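PDB 5OQR: condensin complex subunit 3, which serves as a regulatory subunit of condensin, the complex required to convert interphase chromatin into mitotic-like condensed chromosomes. Local coordinates for residues K226-L231 with S275-L280; L265-D270 with T307-L312. All coordinates share one frame; numbering follows the deposited sequence.

Interaction 1 of 2, residues K226-L231 with S275-L280; sequences KRVRIL and SDVAVL
The flat group in this contact belongs to the backbone: Val277 CG1 meets the oxygen end of the Val228 carbonyl from the side, slightly off its plane and not over its face, 3.9 Å from Val228 O. Everything else that meets is aliphatic carbon. Val277 presents its whole fork to Val228 CG1. That methyl stands 3.9 Å from both Val277 CG2 and Val277 CG1, and Val277 CB is almost as near to it, so it sits over the fork instead of meeting a single branch. The two valines cross obliquely. In Val228, CG1 lies opposite the backbone N (chi1 175°), which swings this methyl to the carbonyl side, where Val277 is. One turn along, Leu231 CB lies 4.0 Å from Val277 CG1. Val277 thus bridges positions i and i+3 of a single helical face, and it supplies nearly half of the 151 Å² buried in this contact.

The arrangement is helix-to-helix packing in an alpha-solenoid of HEAT repeats: helix 224-235 lies in the fifth annotated HEAT repeat, and helix 275-288 packs against it. The CA atoms of Val228 and Val277 are 6.9 Å apart, a close approach that compact side chains permit. In Leu231, CG points away from the carbonyl carbon (chi1 -56°), leaving CB for Val277, while the side chain also touches Trp254 of helix 240-257. Val277 additionally touches Lys232, and Leu280 extends the apolar seam to Leu235. On helix 224-235, the guanidinium of Arg227 hydrogen-bonds the backbone oxygens of Arg220 and Leu222.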
loop_
_atom_site.group_PDB
_atom_site.type_symbol
_atom_site.label_atom_id
_atom_site.label_comp_id
_atom_site.label_asym_id
_atom_site.label_seq_id
_atom_site.Cartn_x
_atom_site.Cartn_y
_atom_site.Cartn_z
ATOM N N LYS A 226 3.874 -1.354 17.312
ATOM C CA LYS A 226 3.147 -0.188 16.826
ATOM C C LYS A 226 4.106 0.855 16.266
ATOM O O LYS A 226 3.869 1.412 15.191
ATOM C CB LYS A 226 2.299 0.409 17.951
ATOM C CG LYS A 226 1.003 -0.338 18.221
ATOM C CD LYS A 226 0.191 0.351 19.305
ATOM C CE LYS A 226 -1.049 -0.445 19.670
ATOM N NZ LYS A 226 -0.749 -1.547 20.626
ATOM N N ARG A 227 5.200 1.124 16.984
ATOM C CA ARG A 227 6.191 2.083 16.507
ATOM C C ARG A 227 6.686 1.717 15.115
ATOM O O ARG A 227 6.862 2.589 14.260
ATOM C CB ARG A 227 7.374 2.144 17.472
ATOM C CG ARG A 227 7.014 2.385 18.924
ATOM C CD ARG A 227 8.217 2.138 19.813
ATOM N NE ARG A 227 7.872 2.135 21.230
ATOM C CZ ARG A 227 8.694 1.745 22.198
ATOM N NH1 ARG A 227 9.914 1.316 21.906
ATOM N NH2 ARG A 227 8.294 1.777 23.461
ATOM N N VAL A 228 6.922 0.428 14.875
ATOM C CA VAL A 228 7.475 -0.003 13.595
ATOM C C VAL A 228 6.412 0.053 12.508
ATOM O O VAL A 228 6.687 0.458 11.372
ATOM C CB VAL A 228 8.079 -1.412 13.730
ATOM C CG1 VAL A 228 8.557 -1.936 12.380
ATOM C CG2 VAL A 228 9.226 -1.396 14.721
ATOM N N ARG A 229 5.184 -0.352 12.831
ATOM C CA ARG A 229 4.121 -0.331 11.834
ATOM C C ARG A 229 3.830 1.094 11.383
ATOM O O ARG A 229 3.535 1.335 10.207
ATOM C CB ARG A 229 2.866 -0.995 12.400
ATOM C CG ARG A 229 1.905 -1.496 11.333
ATOM C CD ARG A 229 1.007 -2.615 11.845
ATOM N NE ARG A 229 0.035 -2.147 12.836
ATOM C CZ ARG A 229 0.045 -2.448 14.133
ATOM N NH1 ARG A 229 0.976 -3.240 14.648
ATOM N NH2 ARG A 229 -0.899 -1.958 14.927
ATOM N N ILE A 230 3.925 2.055 12.304
ATOM C CA ILE A 230 3.754 3.462 11.946
ATOM C C ILE A 230 4.787 3.868 10.903
ATOM O O ILE A 230 4.448 4.329 9.807
ATOM C CB ILE A 230 3.848 4.350 13.200
ATOM C CG1 ILE A 230 2.658 4.087 14.123
ATOM C CG2 ILE A 230 3.901 5.829 12.817
ATOM C CD1 ILE A 230 2.786 4.725 15.481
ATOM N N LEU A 231 6.069 3.712 11.239
ATOM C CA LEU A 231 7.130 4.172 10.351
ATOM C C LEU A 231 7.098 3.434 9.020
ATOM O O LEU A 231 7.348 4.029 7.967
ATOM C CB LEU A 231 8.487 3.999 11.030
ATOM C CG LEU A 231 8.643 4.691 12.385
ATOM C CD1 LEU A 231 10.004 4.374 12.977
ATOM C CD2 LEU A 231 8.448 6.192 12.255
ATOM N N SER A 275 14.734 -4.913 10.498
ATOM C CA SER A 275 15.890 -4.314 9.842
ATOM C C SER A 275 15.471 -3.370 8.721
ATOM O O SER A 275 15.986 -2.250 8.617
ATOM C CB SER A 275 16.807 -5.414 9.307
ATOM O OG SER A 275 17.981 -4.869 8.737
ATOM N N ASP A 276 14.538 -3.800 7.869
ATOM C CA ASP A 276 14.172 -2.997 6.704
ATOM C C ASP A 276 13.603 -1.645 7.120
ATOM O O ASP A 276 13.971 -0.606 6.560
ATOM C CB ASP A 276 13.167 -3.755 5.836
ATOM C CG ASP A 276 13.805 -4.893 5.061
ATOM O OD1 ASP A 276 15.045 -4.897 4.919
ATOM O OD2 ASP A 276 13.064 -5.779 4.583
ATOM N N VAL A 277 12.700 -1.637 8.100
ATOM C CA VAL A 277 12.116 -0.379 8.554
ATOM C C VAL A 277 13.171 0.486 9.228
ATOM O O VAL A 277 13.175 1.714 9.077
ATOM C CB VAL A 277 10.923 -0.650 9.489
ATOM C CG1 VAL A 277 10.401 0.650 10.091
ATOM C CG2 VAL A 277 9.814 -1.359 8.737
ATOM N N ALA A 278 14.081 -0.134 9.982
ATOM C CA ALA A 278 15.095 0.631 10.699
ATOM C C ALA A 278 16.033 1.341 9.732
ATOM O O ALA A 278 16.422 2.490 9.966
ATOM C CB ALA A 278 15.878 -0.286 11.635
ATOM N N VAL A 279 16.406 0.676 8.639
ATOM C CA VAL A 279 17.248 1.317 7.633
ATOM C C VAL A 279 16.524 2.511 7.027
ATOM O O VAL A 279 17.076 3.612 6.930
ATOM C CB VAL A 279 17.661 0.301 6.552
ATOM C CG1 VAL A 279 18.403 0.991 5.414
ATOM C CG2 VAL A 279 18.528 -0.788 7.153
ATOM N N LEU A 280 15.274 2.306 6.604
ATOM C CA LEU A 280 14.510 3.384 5.987
ATOM C C LEU A 280 14.363 4.569 6.931
ATOM O O LEU A 280 14.492 5.725 6.513
ATOM C CB LEU A 280 13.139 2.863 5.557
ATOM C CG LEU A 280 12.164 3.871 4.946
ATOM C CD1 LEU A 280 12.698 4.424 3.637
ATOM C CD2 LEU A 280 10.809 3.223 4.741
#

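Interaction 2 of 2, residues L265-D270 with T307-L312; sequences LLERLD and TAESSL
Glu309 lays its aliphatic stem against the Leu266-Glu267 peptide, with Glu309 CG 3.7 Å from both Leu266 C and Glu267 N. Glu309 CB packs on Leu266 CB at 3.8 Å. A bend at chi2 (81°) carries the carboxylate past the peptide to Glu267, where Glu309 CD lies 3.6 Å from Glu267 CG. The two acids cross at about a right angle with their carboxylate planes 54° apart; they meet through Glu267 carbon, while the charged oxygens stay apart, Glu267 OE2 4.8 Å from Glu309 OE1. A water donates to both Leu266 O and Glu309 OE2, bridging the segments.

The motif behind this is a helix N-cap: Thr307 precedes helix 308-324, and Ser310 N donates to Thr307 OG1 (2.8 Å, N-H...O 160°). Thr307 OG1 in turn makes a weak hydrogen bond to Glu309 OE1 (3.4 Å). Glu309 therefore stands in the first helical turn, whose dipole would probably favour its negative charge. With an alanine here, the Leu266-Glu267 peptide would probably lose the CG that lies on it, and the water its carboxylate acceptor. That peptide belongs to the Leu266-Leu269 type I turn, closed by Leu269 N to Leu266 O. Further out, Glu358 of helix 356-372 accepts from Ala308 N.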
loop_
_atom_site.group_PDB
_atom_site.type_symbol
_atom_site.label_atom_id
_atom_site.label_comp_id
_atom_site.label_asym_id
_atom_site.label_seq_id
_atom_site.Cartn_x
_atom_site.Cartn_y
_atom_site.Cartn_z
ATOM N N LEU A 265 17.189 6.097 20.099
ATOM C CA LEU A 265 15.951 5.865 19.363
ATOM C C LEU A 265 15.968 4.505 18.679
ATOM O O LEU A 265 14.969 3.778 18.704
ATOM C CB LEU A 265 15.739 6.982 18.339
ATOM C CG LEU A 265 14.475 6.942 17.473
ATOM C CD1 LEU A 265 14.128 8.345 17.017
ATOM C CD2 LEU A 265 14.632 6.042 16.253
ATOM N N LEU A 266 17.090 4.149 18.052
ATOM C CA LEU A 266 17.180 2.869 17.361
ATOM C C LEU A 266 16.952 1.706 18.318
ATOM O O LEU A 266 16.358 0.690 17.941
ATOM C CB LEU A 266 18.542 2.739 16.681
ATOM C CG LEU A 266 18.828 3.731 15.553
ATOM C CD1 LEU A 266 20.289 3.663 15.143
ATOM C CD2 LEU A 266 17.932 3.462 14.364
ATOM N N GLU A 267 17.415 1.836 19.561
ATOM C CA GLU A 267 17.243 0.763 20.531
ATOM C C GLU A 267 15.781 0.528 20.883
ATOM O O GLU A 267 15.457 -0.518 21.454
ATOM C CB GLU A 267 18.040 1.074 21.795
ATOM C CG GLU A 267 19.535 1.181 21.556
ATOM C CD GLU A 267 20.303 1.570 22.801
ATOM O OE1 GLU A 267 19.716 1.517 23.902
ATOM O OE2 GLU A 267 21.492 1.931 22.677
ATOM N N ARG A 268 14.895 1.467 20.553
ATOM C CA ARG A 268 13.470 1.325 20.810
ATOM C C ARG A 268 12.709 0.830 19.587
ATOM O O ARG A 268 11.479 0.938 19.545
ATOM C CB ARG A 268 12.888 2.656 21.287
ATOM C CG ARG A 268 13.499 3.194 22.573
ATOM C CD ARG A 268 12.909 2.531 23.811
ATOM N NE ARG A 268 13.350 1.147 23.973
ATOM C CZ ARG A 268 14.492 0.782 24.548
ATOM N NH1 ARG A 268 15.330 1.696 25.018
ATOM N NH2 ARG A 268 14.802 -0.503 24.649
ATOM N N LEU A 269 13.412 0.293 18.590
ATOM C CA LEU A 269 12.781 -0.213 17.381
ATOM C C LEU A 269 13.077 -1.682 17.115
ATOM O O LEU A 269 12.578 -2.225 16.122
ATOM C CB LEU A 269 13.220 0.616 16.167
ATOM C CG LEU A 269 12.838 2.096 16.180
ATOM C CD1 LEU A 269 13.408 2.785 14.958
ATOM C CD2 LEU A 269 11.330 2.275 16.236
ATOM N N ASP A 270 13.864 -2.339 17.963
ATOM C CA ASP A 270 14.188 -3.754 17.804
ATOM C C ASP A 270 14.690 -4.035 16.388
ATOM O O ASP A 270 14.115 -4.813 15.627
ATOM C CB ASP A 270 12.974 -4.621 18.143
ATOM C CG ASP A 270 13.339 -6.073 18.358
ATOM O OD1 ASP A 270 12.466 -6.942 18.154
ATOM O OD2 ASP A 270 14.497 -6.345 18.736
ATOM N N THR A 307 27.352 -2.548 18.552
ATOM C CA THR A 307 26.065 -3.082 18.967
ATOM C C THR A 307 25.221 -3.336 17.722
ATOM O O THR A 307 25.621 -3.021 16.599
ATOM C CB THR A 307 25.344 -2.127 19.922
ATOM O OG1 THR A 307 24.850 -0.994 19.196
ATOM C CG2 THR A 307 26.279 -1.650 21.020
ATOM N N ALA A 308 24.040 -3.917 17.925
ATOM C CA ALA A 308 23.121 -4.114 16.810
ATOM C C ALA A 308 22.732 -2.779 16.190
ATOM O O ALA A 308 22.761 -2.614 14.967
ATOM C CB ALA A 308 21.883 -4.876 17.279
ATOM N N GLU A 309 22.373 -1.805 17.028
ATOM C CA GLU A 309 21.993 -0.491 16.523
ATOM C C GLU A 309 23.207 0.266 16.007
ATOM O O GLU A 309 23.142 0.918 14.958
ATOM C CB GLU A 309 21.293 0.313 17.618
ATOM C CG GLU A 309 20.038 -0.337 18.176
ATOM C CD GLU A 309 20.333 -1.408 19.214
ATOM O OE1 GLU A 309 21.525 -1.660 19.487
ATOM O OE2 GLU A 309 19.374 -1.998 19.755
ATOM N N SER A 310 24.321 0.193 16.735
ATOM C CA SER A 310 25.530 0.893 16.320
ATOM C C SER A 310 26.030 0.379 14.976
ATOM O O SER A 310 26.458 1.165 14.124
ATOM C CB SER A 310 26.600 0.737 17.400
ATOM O OG SER A 310 27.903 0.805 16.858
ATOM N N SER A 311 25.972 -0.936 14.759
ATOM C CA SER A 311 26.469 -1.498 13.507
ATOM C C SER A 311 25.529 -1.182 12.350
ATOM O O SER A 311 25.981 -0.920 11.231
ATOM C CB SER A 311 26.659 -3.006 13.648
ATOM O OG SER A 311 25.420 -3.664 13.839
ATOM N N LEU A 312 24.219 -1.206 12.600
ATOM C CA LEU A 312 23.263 -0.870 11.553
ATOM C C LEU A 312 23.419 0.579 11.116
ATOM O O LEU A 312 23.263 0.898 9.933
ATOM C CB LEU A 312 21.840 -1.125 12.044
ATOM C CG LEU A 312 20.731 -0.876 11.019
ATOM C CD1 LEU A 312 20.727 -1.959 9.964
ATOM C CD2 LEU A 312 19.395 -0.802 11.709
HETATM O O HOH W 1 17.158 -2.300 18.572
#

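Interactions 1 and 2 have centres 12 Å apart, and their segments alternate along the chain in the order 226-231, 265-270, 275-280, 307-312. Helices 262-266 and 275-288 are consecutive, so the turn used in interaction 2 leads directly towards the helix used in interaction 1. The contacts also touch: Arg227 NH1 lies 2.9 Å from Arg268 O, a probable hydrogen bond, and Ala278 CB lies 3.6 Å from Leu312 CD2. Helix 275-288 consequently packs between helices 224-235 and 308-324. Such contacts between helices that are neighbours in space but not consecutive in the chain continue the solenoid onward from the fifth HEAT repeat, consistent with a curved helical scaffold.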